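Local coordinates for protein SusD homolog (Bacteroides thetaiotaomicron VPI-5482, PDB 3FDH) that probably binds glycans at the outer membrane, as a SusD/RagB-family lipoprotein that helps deliver them for uptake, at residues L165-I169 / A198-K202; G262-S266 / L302-N307; Y435-R439 / F460-Y464. All coordinates share one frame; numbering follows the deposited sequence.

Interaction 1 of 3, residues L165-I169 / A198-K202; sequences LDDAI and AYGLK
The methyl CD1 of Ile169 rests on one face of the Tyr199 ring. This is a CH-pi contact, with CD1 4.0 Å from the ring centroid and displaced toward the rim, nearer CZ and CE1. The branch methyl CG2 of Ile169 meets the phenol end instead, 3.6 Å from Tyr199 OH. The carboxylate of Asp166 is the second flat group. Its OD1 forms a salt bridge with Lys202 NZ at 2.8 Å, and takes the N-H through the lone pair on the side of OD2. A water donates to OD2 and has a weak bond to NZ.

The aliphatic part of Lys202 packs as well. CG lies 3.8 Å from Leu165 CD1, and CD lies 3.7 Å from Ile169 CD1. A bend at chi3 (77°) then turns the end of the chain to the carboxylate. Deeper in, Leu165 CD1 touches Leu201 CB at 3.9 Å, and Ile169 CG1 meets Ala198 CB at 4.0 Å.

The two helix segments run nearly antiparallel, at 155°, with their axes 10.0 Å apart. They belong to helices 154-171 and 191-208, neighbours in the helical bundle of the SusD-like fold. Helix 106-127 covers Leu165 and Leu201, and Tyr226 of helix 216-228 touches Tyr199 and Lys202. The contact runs from buried Leu165, Ala198 and Leu201 to a partly exposed ion pair. There Lys202 probably favours ionised Asp166, and water adds a partner at OD2.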
loop_
_atom_site.group_PDB
_atom_site.type_symbol
_atom_site.label_atom_id
_atom_site.label_comp_id
_atom_site.label_asym_id
_atom_site.label_seq_id
_atom_site.Cartn_x
_atom_site.Cartn_y
_atom_site.Cartn_z
ATOM N N LEU A 165 2.016 -15.023 -11.567
ATOM C CA LEU A 165 0.791 -15.325 -10.808
ATOM C C LEU A 165 0.148 -16.578 -11.387
ATOM O O LEU A 165 -0.315 -17.454 -10.661
ATOM C CB LEU A 165 -0.193 -14.142 -10.796
ATOM C CG LEU A 165 0.263 -12.939 -9.936
ATOM C CD1 LEU A 165 -0.687 -11.748 -10.053
ATOM C CD2 LEU A 165 0.449 -13.383 -8.466
ATOM N N ASP A 166 0.200 -16.699 -12.698
ATOM C CA ASP A 166 -0.384 -17.887 -13.335
ATOM C C ASP A 166 0.415 -19.109 -12.933
ATOM O O ASP A 166 -0.139 -20.171 -12.641
ATOM C CB ASP A 166 -0.458 -17.732 -14.843
ATOM C CG ASP A 166 -1.536 -16.765 -15.274
ATOM O OD1 ASP A 166 -2.502 -16.527 -14.506
ATOM O OD2 ASP A 166 -1.405 -16.256 -16.403
ATOM N N ASP A 167 1.730 -18.946 -12.884
ATOM C CA ASP A 167 2.621 -20.056 -12.495
ATOM C C ASP A 167 2.273 -20.451 -11.080
ATOM O O ASP A 167 2.132 -21.616 -10.741
ATOM C CB ASP A 167 4.084 -19.642 -12.515
ATOM C CG ASP A 167 4.639 -19.462 -13.915
ATOM O OD1 ASP A 167 3.975 -19.867 -14.886
ATOM O OD2 ASP A 167 5.757 -18.909 -14.038
ATOM N N ALA A 168 2.177 -19.425 -10.253
ATOM C CA ALA A 168 1.816 -19.601 -8.846
ATOM C C ALA A 168 0.500 -20.361 -8.658
ATOM O O ALA A 168 0.383 -21.271 -7.821
ATOM C CB ALA A 168 1.724 -18.238 -8.141
ATOM N N ILE A 169 -0.503 -19.946 -9.409
ATOM C CA ILE A 169 -1.846 -20.542 -9.299
ATOM C C ILE A 169 -1.791 -22.037 -9.537
ATOM O O ILE A 169 -2.465 -22.816 -8.867
ATOM C CB ILE A 169 -2.864 -19.844 -10.238
ATOM C CG1 ILE A 169 -3.168 -18.430 -9.695
ATOM C CG2 ILE A 169 -4.148 -20.688 -10.387
ATOM C CD1 ILE A 169 -3.868 -17.516 -10.680
ATOM N N ALA A 198 -3.209 -14.894 -4.570
ATOM C CA ALA A 198 -2.788 -14.755 -5.997
ATOM C C ALA A 198 -3.927 -14.170 -6.861
ATOM O O ALA A 198 -3.716 -13.316 -7.704
ATOM C CB ALA A 198 -2.329 -16.104 -6.574
ATOM N N TYR A 199 -5.143 -14.636 -6.637
ATOM C CA TYR A 199 -6.311 -14.132 -7.391
ATOM C C TYR A 199 -6.622 -12.712 -7.025
ATOM O O TYR A 199 -7.092 -11.933 -7.841
ATOM C CB TYR A 199 -7.569 -14.997 -7.195
ATOM C CG TYR A 199 -7.568 -16.175 -8.122
ATOM C CD1 TYR A 199 -7.730 -16.002 -9.499
ATOM C CD2 TYR A 199 -7.384 -17.456 -7.641
ATOM C CE1 TYR A 199 -7.700 -17.063 -10.356
ATOM C CE2 TYR A 199 -7.376 -18.549 -8.503
ATOM C CZ TYR A 199 -7.528 -18.341 -9.850
ATOM O OH TYR A 199 -7.513 -19.428 -10.690
ATOM N N GLY A 200 -6.350 -12.382 -5.775
ATOM C CA GLY A 200 -6.597 -11.025 -5.273
ATOM C C GLY A 200 -5.681 -10.110 -5.987
ATOM O O GLY A 200 -6.088 -9.000 -6.426
ATOM N N LEU A 201 -4.449 -10.600 -6.210
ATOM C CA LEU A 201 -3.428 -9.762 -6.905
ATOM C C LEU A 201 -3.771 -9.618 -8.396
ATOM O O LEU A 201 -3.574 -8.568 -9.018
ATOM C CB LEU A 201 -2.011 -10.308 -6.693
ATOM C CG LEU A 201 -1.411 -10.178 -5.288
ATOM C CD1 LEU A 201 -0.057 -10.900 -5.232
ATOM C CD2 LEU A 201 -1.278 -8.719 -4.889
ATOM N N LYS A 202 -4.319 -10.682 -8.971
ATOM C CA LYS A 202 -4.782 -10.604 -10.340
ATOM C C LYS A 202 -5.863 -9.545 -10.466
ATOM O O LYS A 202 -5.953 -8.844 -11.453
ATOM C CB LYS A 202 -5.277 -11.957 -10.889
ATOM C CG LYS A 202 -4.092 -12.897 -11.226
ATOM C CD LYS A 202 -4.441 -14.117 -12.053
ATOM C CE LYS A 202 -4.620 -13.752 -13.485
ATOM N NZ LYS A 202 -4.749 -14.931 -14.355
HETATM O O HOH W 1 -3.456 -14.982 -17.575
#

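Interaction 2 of 3, residues G262-S266 / L302-N307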
loop_
_atom_site.group_PDB
_atom_site.type_symbol
_atom_site.label_atom_id
_atom_site.label_comp_id
_atom_site.label_asym_id
_atom_site.label_seq_id
_atom_site.Cartn_x
_atom_site.Cartn_y
_atom_site.Cartn_z
ATOM N N GLY A 262 2.863 14.383 10.854
ATOM C CA GLY A 262 1.872 15.239 11.479
ATOM C C GLY A 262 0.495 14.943 10.879
ATOM O O GLY A 262 0.361 14.486 9.755
ATOM N N ALA A 263 -0.530 15.134 11.691
ATOM C CA ALA A 263 -1.910 14.868 11.278
ATOM C C ALA A 263 -2.253 15.705 10.036
ATOM O O ALA A 263 -2.014 16.909 9.999
ATOM C CB ALA A 263 -2.855 15.220 12.425
ATOM N N SER A 264 -2.845 15.046 9.043
ATOM C CA SER A 264 -3.247 15.678 7.791
ATOM C C SER A 264 -4.520 16.487 7.873
ATOM O O SER A 264 -5.590 15.955 8.200
ATOM C CB SER A 264 -3.435 14.610 6.707
ATOM O OG SER A 264 -3.914 15.186 5.502
ATOM N N THR A 265 -4.391 17.770 7.546
ATOM C CA THR A 265 -5.528 18.690 7.555
ATOM C C THR A 265 -6.550 18.282 6.493
ATOM O O THR A 265 -7.741 18.143 6.768
ATOM C CB THR A 265 -5.089 20.157 7.370
ATOM O OG1 THR A 265 -4.291 20.566 8.491
ATOM C CG2 THR A 265 -6.303 21.080 7.300
ATOM N N SER A 266 -6.070 18.088 5.277
ATOM C CA SER A 266 -6.951 17.711 4.157
ATOM C C SER A 266 -7.747 16.443 4.491
ATOM O O SER A 266 -8.948 16.332 4.218
ATOM C CB SER A 266 -6.168 17.620 2.820
ATOM O OG SER A 266 -5.240 16.540 2.789
ATOM N N LEU A 302 -5.607 19.763 18.486
ATOM C CA LEU A 302 -4.953 18.729 17.691
ATOM C C LEU A 302 -3.727 19.273 16.997
ATOM O O LEU A 302 -2.748 18.572 16.758
ATOM C CB LEU A 302 -5.908 18.163 16.635
ATOM C CG LEU A 302 -5.310 17.173 15.630
ATOM C CD1 LEU A 302 -4.715 15.938 16.369
ATOM C CD2 LEU A 302 -6.377 16.775 14.611
ATOM N N VAL A 303 -3.798 20.555 16.677
ATOM C CA VAL A 303 -2.735 21.216 15.927
ATOM C C VAL A 303 -2.374 20.370 14.679
ATOM O O VAL A 303 -1.241 19.873 14.524
ATOM C CB VAL A 303 -1.485 21.508 16.804
ATOM C CG1 VAL A 303 -0.499 22.440 16.044
ATOM C CG2 VAL A 303 -1.884 22.125 18.152
ATOM N N PRO A 304 -3.346 20.200 13.766
ATOM C CA PRO A 304 -2.994 19.460 12.550
ATOM C C PRO A 304 -2.023 20.240 11.692
ATOM O O PRO A 304 -1.902 21.474 11.789
ATOM C CB PRO A 304 -4.353 19.258 11.853
ATOM C CG PRO A 304 -5.175 20.466 12.294
ATOM C CD PRO A 304 -4.694 20.787 13.704
ATOM N N ALA A 305 -1.302 19.491 10.881
ATOM C CA ALA A 305 -0.296 20.039 9.985
ATOM C C ALA A 305 -0.918 20.432 8.632
ATOM O O ALA A 305 -1.722 19.663 8.053
ATOM C CB ALA A 305 0.863 19.039 9.803
ATOM N N PRO A 306 -0.570 21.627 8.133
ATOM C CA PRO A 306 -1.084 22.043 6.846
ATOM C C PRO A 306 -0.350 21.330 5.731
ATOM O O PRO A 306 0.888 21.360 5.625
ATOM C CB PRO A 306 -0.772 23.532 6.796
ATOM C CG PRO A 306 0.423 23.679 7.643
ATOM C CD PRO A 306 0.287 22.670 8.731
ATOM N N ASN A 307 -1.132 20.687 4.877
ATOM C CA ASN A 307 -0.541 19.920 3.776
ATOM C C ASN A 307 0.281 20.800 2.887
ATOM O O ASN A 307 -0.165 21.845 2.436
ATOM C CB ASN A 307 -1.617 19.228 2.945
ATOM C CG ASN A 307 -2.548 18.421 3.796
ATOM O OD1 ASN A 307 -3.551 18.958 4.292
ATOM N ND2 ASN A 307 -2.164 17.153 4.091
#
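Asn307 reaches the start of helix 265-274 with both ends of its amide. Its CB leads to CG, which lies 3.4 Å from Ser266 OG and 3.8 Å from Ser266 CB. The first torsion sets CG beside the backbone N (chi1 -52°), and the amide faces the helix. OD1 accepts from Ser266 N at 2.8 Å, with the donor tilted 15° from the carbonyl plane. ND2 donates to Ser264 OG at 3.0 Å, and that oxygen lies close to the amide plane.

Ser264 is the N-cap residue. Its OG also bonds Leu267 N and the backbone oxygen of Glu50, while Ser266 OG is held by the Glu50 carboxylate. Thr265 OG1 donates to Ala305 O at 2.8 Å from above the carbonyl plane. Thr265 N makes a weak bond to the same oxygen. Ala305 N donates to Ala263 O at 2.8 Å, in the carbonyl plane. Ser264 and Ala305 form a single beta bridge.

Ala263 CB packs on Pro304 CB at 4.3 Å. Segment 302-307, part of the loop between strands 292-293 and 319-320, is held by backbone bonds, the Asn307 amide and the Thr265 hydroxyl. Asn307 OD1 and Ser264 OG thus both supply acceptors to the first turn of the helix.

Interaction 3 of 3, residues Y435-R439 / F460-Y464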
loop_
_atom_site.group_PDB
_atom_site.type_symbol
_atom_site.label_atom_id
_atom_site.label_comp_id
_atom_site.label_asym_id
_atom_site.label_seq_id
_atom_site.Cartn_x
_atom_site.Cartn_y
_atom_site.Cartn_z
ATOM N N TYR A 435 -1.715 5.358 -3.475
ATOM C CA TYR A 435 -0.942 6.217 -4.386
ATOM C C TYR A 435 -0.993 5.708 -5.849
ATOM O O TYR A 435 -1.069 6.495 -6.792
ATOM C CB TYR A 435 0.471 6.320 -3.871
ATOM C CG TYR A 435 1.408 7.051 -4.769
ATOM C CD1 TYR A 435 1.330 8.447 -4.915
ATOM C CD2 TYR A 435 2.422 6.379 -5.406
ATOM C CE1 TYR A 435 2.203 9.116 -5.735
ATOM C CE2 TYR A 435 3.304 7.035 -6.201
ATOM C CZ TYR A 435 3.208 8.403 -6.359
ATOM O OH TYR A 435 4.139 8.988 -7.156
ATOM N N ASN A 436 -1.030 4.399 -6.013
ATOM C CA ASN A 436 -1.282 3.785 -7.315
ATOM C C ASN A 436 -2.683 4.154 -7.778
ATOM O O ASN A 436 -2.860 4.590 -8.895
ATOM C CB ASN A 436 -1.156 2.272 -7.289
ATOM C CG ASN A 436 0.258 1.806 -7.057
ATOM O OD1 ASN A 436 1.210 2.443 -7.543
ATOM N ND2 ASN A 436 0.414 0.697 -6.301
ATOM N N ASP A 437 -3.687 3.985 -6.914
ATOM C CA ASP A 437 -5.053 4.303 -7.312
ATOM C C ASP A 437 -5.180 5.761 -7.719
ATOM O O ASP A 437 -5.863 6.120 -8.676
ATOM C CB ASP A 437 -6.050 4.069 -6.173
ATOM C CG ASP A 437 -6.421 2.565 -5.943
ATOM O OD1 ASP A 437 -6.626 1.812 -6.918
ATOM O OD2 ASP A 437 -6.641 2.181 -4.773
ATOM N N PHE A 438 -4.433 6.622 -7.035
ATOM C CA PHE A 438 -4.583 8.073 -7.249
ATOM C C PHE A 438 -4.073 8.414 -8.612
ATOM O O PHE A 438 -4.688 9.156 -9.394
ATOM C CB PHE A 438 -3.788 8.907 -6.192
ATOM C CG PHE A 438 -4.060 10.376 -6.296
ATOM C CD1 PHE A 438 -5.153 10.943 -5.692
ATOM C CD2 PHE A 438 -3.278 11.165 -7.070
ATOM C CE1 PHE A 438 -5.431 12.271 -5.855
ATOM C CE2 PHE A 438 -3.535 12.487 -7.221
ATOM C CZ PHE A 438 -4.617 13.053 -6.620
ATOM N N ARG A 439 -2.927 7.849 -8.902
ATOM C CA ARG A 439 -2.286 8.098 -10.171
ATOM C C ARG A 439 -3.054 7.424 -11.324
ATOM O O ARG A 439 -3.097 7.909 -12.452
ATOM C CB ARG A 439 -0.832 7.620 -10.163
ATOM C CG ARG A 439 0.067 8.436 -9.277
ATOM C CD ARG A 439 1.494 7.895 -9.407
ATOM N NE ARG A 439 1.612 6.559 -8.842
ATOM C CZ ARG A 439 2.571 5.701 -9.117
ATOM N NH1 ARG A 439 3.463 6.017 -10.015
ATOM N NH2 ARG A 439 2.567 4.523 -8.560
ATOM N N PHE A 460 3.696 17.580 -8.201
ATOM C CA PHE A 460 3.076 16.347 -7.757
ATOM C C PHE A 460 3.850 15.187 -8.366
ATOM O O PHE A 460 3.936 15.079 -9.584
ATOM C CB PHE A 460 1.626 16.217 -8.194
ATOM C CG PHE A 460 1.048 14.932 -7.750
ATOM C CD1 PHE A 460 0.750 14.732 -6.414
ATOM C CD2 PHE A 460 0.901 13.880 -8.636
ATOM C CE1 PHE A 460 0.302 13.512 -5.956
ATOM C CE2 PHE A 460 0.412 12.688 -8.204
ATOM C CZ PHE A 460 0.119 12.485 -6.851
ATOM N N PRO A 461 4.456 14.319 -7.535
ATOM C CA PRO A 461 5.228 13.254 -8.142
ATOM C C PRO A 461 4.413 12.140 -8.758
ATOM O O PRO A 461 3.641 11.454 -8.091
ATOM C CB PRO A 461 6.052 12.702 -6.983
ATOM C CG PRO A 461 5.267 13.045 -5.756
ATOM C CD PRO A 461 4.348 14.179 -6.076
ATOM N N LEU A 462 4.655 11.946 -10.046
ATOM C CA LEU A 462 3.906 10.941 -10.831
ATOM C C LEU A 462 4.523 9.570 -10.692
ATOM O O LEU A 462 3.974 8.565 -11.149
ATOM C CB LEU A 462 3.917 11.320 -12.305
ATOM C CG LEU A 462 3.347 12.691 -12.625
ATOM C CD1 LEU A 462 3.483 13.009 -14.101
ATOM C CD2 LEU A 462 1.933 12.716 -12.303
ATOM N N ARG A 463 5.685 9.571 -10.057
ATOM C CA ARG A 463 6.485 8.355 -9.864
ATOM C C ARG A 463 7.610 8.632 -8.899
ATOM O O ARG A 463 7.808 9.791 -8.515
ATOM C CB ARG A 463 7.101 7.932 -11.213
ATOM C CG ARG A 463 8.053 8.931 -11.821
ATOM C CD ARG A 463 8.042 8.815 -13.347
ATOM N NE ARG A 463 8.632 7.573 -13.839
ATOM C CZ ARG A 463 8.447 7.063 -15.047
ATOM N NH1 ARG A 463 7.631 7.645 -15.918
ATOM N NH2 ARG A 463 9.072 5.937 -15.365
ATOM N N TYR A 464 8.363 7.576 -8.568
ATOM C CA TYR A 464 9.547 7.676 -7.692
ATOM C C TYR A 464 10.792 7.687 -8.574
ATOM O O TYR A 464 10.842 6.961 -9.578
ATOM C CB TYR A 464 9.680 6.516 -6.735
ATOM C CG TYR A 464 8.639 6.579 -5.617
ATOM C CD1 TYR A 464 7.541 7.378 -5.766
ATOM C CD2 TYR A 464 8.782 5.829 -4.472
ATOM C CE1 TYR A 464 6.568 7.419 -4.758
ATOM C CE2 TYR A 464 7.853 5.875 -3.505
ATOM C CZ TYR A 464 6.768 6.656 -3.637
ATOM O OH TYR A 464 5.858 6.619 -2.578
#
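Tyr435 OH donates to the backbone oxygen Pro461 O at 2.7 Å. The acceptor lies at the edge of the tyrosine ring, while the hydroxyl approaches from above the carbonyl plane. One residue on, Leu462 O accepts from Arg439 NH1 at 2.8 Å, with an N-H...O angle of 159°. This oxygen sits close to the guanidinium plane.

A bend at chi3 (-68°) folds the arginine over the tyrosine, and Arg439 NE lies 3.2 Å above the plane of that ring, offset toward its rim. Within the helix, NE has a weak bond to Tyr435 O, and NH2 has a weak one to Asn436 OD1. NH2 also reaches Asp125 O.

Aromatic rings fill in around these bonds. Tyr435 CE2 is 3.6 Å from Tyr464 CE1, with the ring planes at 42°. Phe460 CZ approaches Phe438 CD2 to 3.7 Å, and the same CZ touches Tyr435 CE1 at 4.1 Å. With Tyr435 cut back to an alanine, Pro461 O would probably lose this donor and a gap would open between Phe460, Tyr464 and the arginine.

The side chain of Phe460 is about 4 Å from a bound tetraethylene glycol, probably from the crystallisation liquor. The contact joins helix 431-443 to the loop between helices 456-459 and 468-473. Helix 40-48 packs on Tyr435 and Tyr464, and Phe126 at the end of helix 106-127 meets Tyr464 edge-to-face and Arg439 by cation-pi.

From the N terminus, interaction 1 comes first and pairs helix 154-171 with helix 191-208, closing a link of 28 residues. Interaction 2 follows. It closes a 35-residue excursion by tying the loop at 302-307 back to strand 261-263 and the start of helix 265-274. Interaction 3 is last and folds the loop 460-464 onto helix 431-443 across 20 residues. The three lie in series, so none nests in or crosses another. Interactions 1 and 2 sit on opposite sides of the chain's centre, their own centres 39 Å apart. Interaction 3 lies nearer the middle. Helix 106-127 packs against both interaction 1 and interaction 3, whose nearest atoms are about 10 Å apart.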